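Local coordinates for aminopeptidase N (Francisella tularensis subsp. tularensis, PDB 5DLL), which probably degrades intracellular peptides as a zinc-dependent M1-family aminopeptidase, releasing N-terminal amino acids, preferably alanine, at residues A[640-654]-A[680-692]. Numbering follows the deposited sequence.
Sequences VNQLADKLKDDWLAV and CLSYLMNASDQKV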
# COMPACT_ATOMS: atom_id res chain seq x y z
N VAL A 640 10.58 27.90 9.85
CA VAL A 640 11.59 27.20 9.06
C VAL A 640 12.77 28.13 8.77
O VAL A 640 13.92 27.69 8.80
CB VAL A 640 10.99 26.60 7.76
CG1 VAL A 640 12.07 26.28 6.72
CG2 VAL A 640 10.19 25.34 8.09
N ASN A 641 12.48 29.40 8.51
CA ASN A 641 13.53 30.40 8.32
C ASN A 641 14.35 30.66 9.59
O ASN A 641 15.56 30.87 9.51
CB ASN A 641 12.94 31.72 7.81
CG ASN A 641 13.91 32.88 7.93
OD1 ASN A 641 13.81 33.70 8.84
ND2 ASN A 641 14.89 32.93 7.02
N GLN A 642 13.70 30.65 10.75
CA GLN A 642 14.40 30.85 12.01
C GLN A 642 15.39 29.72 12.30
O GLN A 642 16.56 29.97 12.54
CB GLN A 642 13.40 31.01 13.17
CG GLN A 642 12.73 32.38 13.21
CD GLN A 642 11.94 32.62 14.48
OE1 GLN A 642 12.30 32.15 15.56
NE2 GLN A 642 10.86 33.39 14.36
N LEU A 643 14.91 28.48 12.24
CA LEU A 643 15.76 27.31 12.44
C LEU A 643 16.95 27.30 11.49
O LEU A 643 18.07 26.97 11.88
CB LEU A 643 14.97 26.02 12.25
CG LEU A 643 13.86 25.73 13.26
CD1 LEU A 643 12.89 24.70 12.70
CD2 LEU A 643 14.46 25.25 14.57
N ALA A 644 16.68 27.64 10.23
CA ALA A 644 17.71 27.74 9.20
C ALA A 644 18.84 28.69 9.59
O ALA A 644 20.01 28.38 9.37
CB ALA A 644 17.09 28.19 7.89
N ASP A 645 18.47 29.84 10.16
CA ASP A 645 19.41 30.92 10.48
C ASP A 645 20.11 30.74 11.82
O ASP A 645 21.33 30.92 11.92
CB ASP A 645 18.69 32.28 10.46
CG ASP A 645 18.47 32.82 9.06
OD1 ASP A 645 19.22 32.44 8.13
OD2 ASP A 645 17.55 33.64 8.88
N LYS A 646 19.34 30.41 12.86
CA LYS A 646 19.91 30.23 14.20
C LYS A 646 20.85 29.03 14.24
O LYS A 646 21.96 29.13 14.75
CB LYS A 646 18.81 30.09 15.25
CG LYS A 646 17.88 31.29 15.34
CD LYS A 646 17.28 31.43 16.73
CE LYS A 646 15.99 32.23 16.70
NZ LYS A 646 16.11 33.50 15.93
N LEU A 647 20.41 27.89 13.69
CA LEU A 647 21.23 26.68 13.66
C LEU A 647 21.98 26.53 12.34
O LEU A 647 22.26 25.40 11.91
CB LEU A 647 20.36 25.44 13.91
CG LEU A 647 19.36 25.51 15.06
CD1 LEU A 647 18.57 24.21 15.15
CD2 LEU A 647 20.06 25.79 16.38
N LYS A 648 22.34 27.64 11.70
CA LYS A 648 22.97 27.61 10.38
C LYS A 648 24.30 26.85 10.37
O LYS A 648 24.56 26.08 9.45
CB LYS A 648 23.19 29.03 9.85
CG LYS A 648 23.51 29.07 8.36
CD LYS A 648 23.55 30.48 7.81
CE LYS A 648 23.41 30.47 6.29
NZ LYS A 648 24.10 31.63 5.65
N ASP A 649 25.13 27.09 11.39
CA ASP A 649 26.42 26.41 11.51
C ASP A 649 26.24 24.91 11.71
O ASP A 649 27.04 24.11 11.21
CB ASP A 649 27.23 26.98 12.68
CG ASP A 649 27.68 28.42 12.45
OD1 ASP A 649 27.76 28.86 11.28
OD2 ASP A 649 27.95 29.12 13.45
N ASP A 650 25.19 24.53 12.44
CA ASP A 650 24.90 23.13 12.73
C ASP A 650 24.47 22.37 11.47
O ASP A 650 24.93 21.25 11.23
CB ASP A 650 23.79 22.99 13.79
CG ASP A 650 24.11 23.74 15.07
OD1 ASP A 650 24.39 24.96 15.00
OD2 ASP A 650 24.05 23.12 16.16
N TRP A 651 23.59 22.99 10.68
CA TRP A 651 23.13 22.40 9.42
C TRP A 651 24.32 22.13 8.49
O TRP A 651 24.41 21.08 7.87
CB TRP A 651 22.11 23.31 8.70
CG TRP A 651 20.87 23.60 9.49
CD1 TRP A 651 20.40 24.84 9.86
CD2 TRP A 651 19.94 22.66 10.01
NE1 TRP A 651 19.24 24.71 10.58
CE2 TRP A 651 18.93 23.39 10.69
CE3 TRP A 651 19.85 21.26 9.97
CZ2 TRP A 651 17.86 22.76 11.32
CZ3 TRP A 651 18.78 20.64 10.60
CH2 TRP A 651 17.80 21.39 11.27
N LEU A 652 25.22 23.11 8.42
CA LEU A 652 26.44 23.00 7.61
C LEU A 652 27.37 21.89 8.09
O LEU A 652 27.92 21.14 7.28
CB LEU A 652 27.19 24.34 7.61
CG LEU A 652 28.56 24.38 6.93
CD1 LEU A 652 28.47 23.92 5.48
CD2 LEU A 652 29.15 25.77 7.02
N ALA A 653 27.54 21.79 9.41
CA ALA A 653 28.43 20.80 10.01
C ALA A 653 27.95 19.38 9.75
O ALA A 653 28.69 18.53 9.24
CB ALA A 653 28.56 21.05 11.51
N VAL A 654 26.69 19.13 10.09
CA VAL A 654 26.08 17.82 9.90
C VAL A 654 25.97 17.47 8.42
O VAL A 654 26.07 16.30 8.05
CB VAL A 654 24.70 17.72 10.59
CG1 VAL A 654 24.06 16.36 10.32
CG2 VAL A 654 24.84 17.93 12.10
N CYS A 680 19.36 18.67 5.98
CA CYS A 680 20.31 19.74 6.25
C CYS A 680 20.35 20.75 5.11
O CYS A 680 20.23 21.95 5.33
CB CYS A 680 21.72 19.18 6.48
SG CYS A 680 21.90 18.26 8.02
N LEU A 681 20.48 20.25 3.88
CA LEU A 681 20.59 21.10 2.70
C LEU A 681 19.34 21.95 2.43
O LEU A 681 19.45 23.03 1.84
CB LEU A 681 20.94 20.26 1.46
CG LEU A 681 21.19 21.02 0.15
CD1 LEU A 681 22.29 22.06 0.31
CD2 LEU A 681 21.52 20.05 -0.97
N SER A 682 18.17 21.46 2.84
CA SER A 682 16.92 22.23 2.67
C SER A 682 16.89 23.41 3.63
O SER A 682 16.42 24.48 3.26
CB SER A 682 15.67 21.34 2.85
OG SER A 682 15.25 21.26 4.21
N TYR A 683 17.39 23.21 4.84
CA TYR A 683 17.48 24.31 5.81
C TYR A 683 18.53 25.35 5.43
O TYR A 683 18.40 26.52 5.79
CB TYR A 683 17.77 23.77 7.21
CG TYR A 683 16.54 23.28 7.93
CD1 TYR A 683 15.69 24.17 8.58
CD2 TYR A 683 16.23 21.92 7.97
CE1 TYR A 683 14.56 23.73 9.25
CE2 TYR A 683 15.10 21.47 8.63
CZ TYR A 683 14.27 22.37 9.27
OH TYR A 683 13.15 21.92 9.93
N LEU A 684 19.56 24.94 4.70
CA LEU A 684 20.56 25.89 4.19
C LEU A 684 19.98 26.80 3.09
O LEU A 684 20.45 27.93 2.90
CB LEU A 684 21.80 25.14 3.68
CG LEU A 684 22.60 24.36 4.73
CD1 LEU A 684 23.69 23.53 4.07
CD2 LEU A 684 23.19 25.27 5.80
N MET A 685 18.96 26.31 2.38
CA MET A 685 18.27 27.08 1.34
C MET A 685 17.15 27.95 1.89
O MET A 685 16.89 29.03 1.38
CB MET A 685 17.71 26.15 0.27
CG MET A 685 18.78 25.46 -0.56
SD MET A 685 19.70 26.60 -1.61
CE MET A 685 20.40 25.43 -2.76
N ASN A 686 16.49 27.48 2.95
CA ASN A 686 15.50 28.29 3.65
C ASN A 686 16.12 29.35 4.58
O ASN A 686 15.41 30.03 5.31
CB ASN A 686 14.55 27.39 4.44
CG ASN A 686 13.71 26.51 3.54
OD1 ASN A 686 13.84 25.29 3.54
ND2 ASN A 686 12.84 27.14 2.76
N ALA A 687 17.45 29.48 4.55
CA ALA A 687 18.13 30.56 5.26
C ALA A 687 17.94 31.89 4.54
O ALA A 687 17.61 31.93 3.36
CB ALA A 687 19.61 30.24 5.39
N SER A 688 18.17 32.99 5.27
CA SER A 688 18.10 34.34 4.70
C SER A 688 19.19 34.61 3.67
O SER A 688 18.99 35.40 2.75
CB SER A 688 18.17 35.40 5.81
OG SER A 688 17.03 35.33 6.64
N ASP A 689 20.35 33.97 3.82
CA ASP A 689 21.38 33.96 2.78
C ASP A 689 21.55 32.55 2.20
O ASP A 689 21.94 31.61 2.90
CB ASP A 689 22.72 34.47 3.34
CG ASP A 689 23.69 34.89 2.24
OD1 ASP A 689 23.41 34.66 1.04
OD2 ASP A 689 24.75 35.46 2.57
N GLN A 690 21.26 32.41 0.91
CA GLN A 690 21.37 31.13 0.22
C GLN A 690 22.76 30.88 -0.36
O GLN A 690 23.02 29.81 -0.91
CB GLN A 690 20.32 31.04 -0.89
CG GLN A 690 18.89 31.10 -0.39
CD GLN A 690 17.88 30.94 -1.51
OE1 GLN A 690 18.07 31.44 -2.61
NE2 GLN A 690 16.80 30.23 -1.22
N LYS A 691 23.64 31.88 -0.25
CA LYS A 691 25.03 31.76 -0.67
C LYS A 691 25.61 30.38 -0.34
O LYS A 691 26.01 29.65 -1.24
CB LYS A 691 25.86 32.89 -0.02
CG LYS A 691 27.37 32.69 0.05
CD LYS A 691 28.03 32.59 -1.32
CE LYS A 691 29.54 32.47 -1.16
NZ LYS A 691 30.26 32.47 -2.46
N VAL A 692 25.64 30.03 0.94
CA VAL A 692 26.29 28.79 1.39
C VAL A 692 25.58 27.51 0.90
O VAL A 692 26.24 26.58 0.43
CB VAL A 692 26.48 28.75 2.93
CG1 VAL A 692 25.16 28.62 3.67
CG2 VAL A 692 27.43 27.63 3.32
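Trp651 and Tyr683 form an offset stack, planes at 2° and ring centroids 4.1 Å apart, where helices 629-646 and 648-658 pack on helix 668-685 in the helical, ARM-repeat-like C-terminal region. Tyr683 is a knob in a hole made by Val640, Leu643, Ala644 and Trp651; its ring can lie flat against the indole while its hydroxyl bonds to Leu612 O. Tyr683 CB also lies over the five-membered ring of Trp651, 3.6 Å from the centroid, a CH-pi contact. The indole N-H helps set its rotation: Trp651 NE1 donates to Leu643 O at 2.9 Å. Leu643 O lies in the indole plane and also accepts from Leu647 N, on the opposite face of its carbonyl plane.

Beside the stack, Leu684 CD2 meets Trp651 CB at 3.7 Å and Val654 CG1 touches Cys680 SG. Small Ala644 lets its CA come within 4.8 Å of Tyr683 CA. Extended Lys648, CG anti to its backbone nitrogen (chi1 -165°), meets Val692 CG1 tip to tip.

Polar bonds tie the loop after helix 668-685 to helix 629-646. Asp645, with two acceptor oxygens, grips Ser688 twice: Ser688 N reaches Asp645 OD1 at 3.1 Å, while Ser688 OG donates to the syn lone pair of Asp645 OD2 at 2.9 Å.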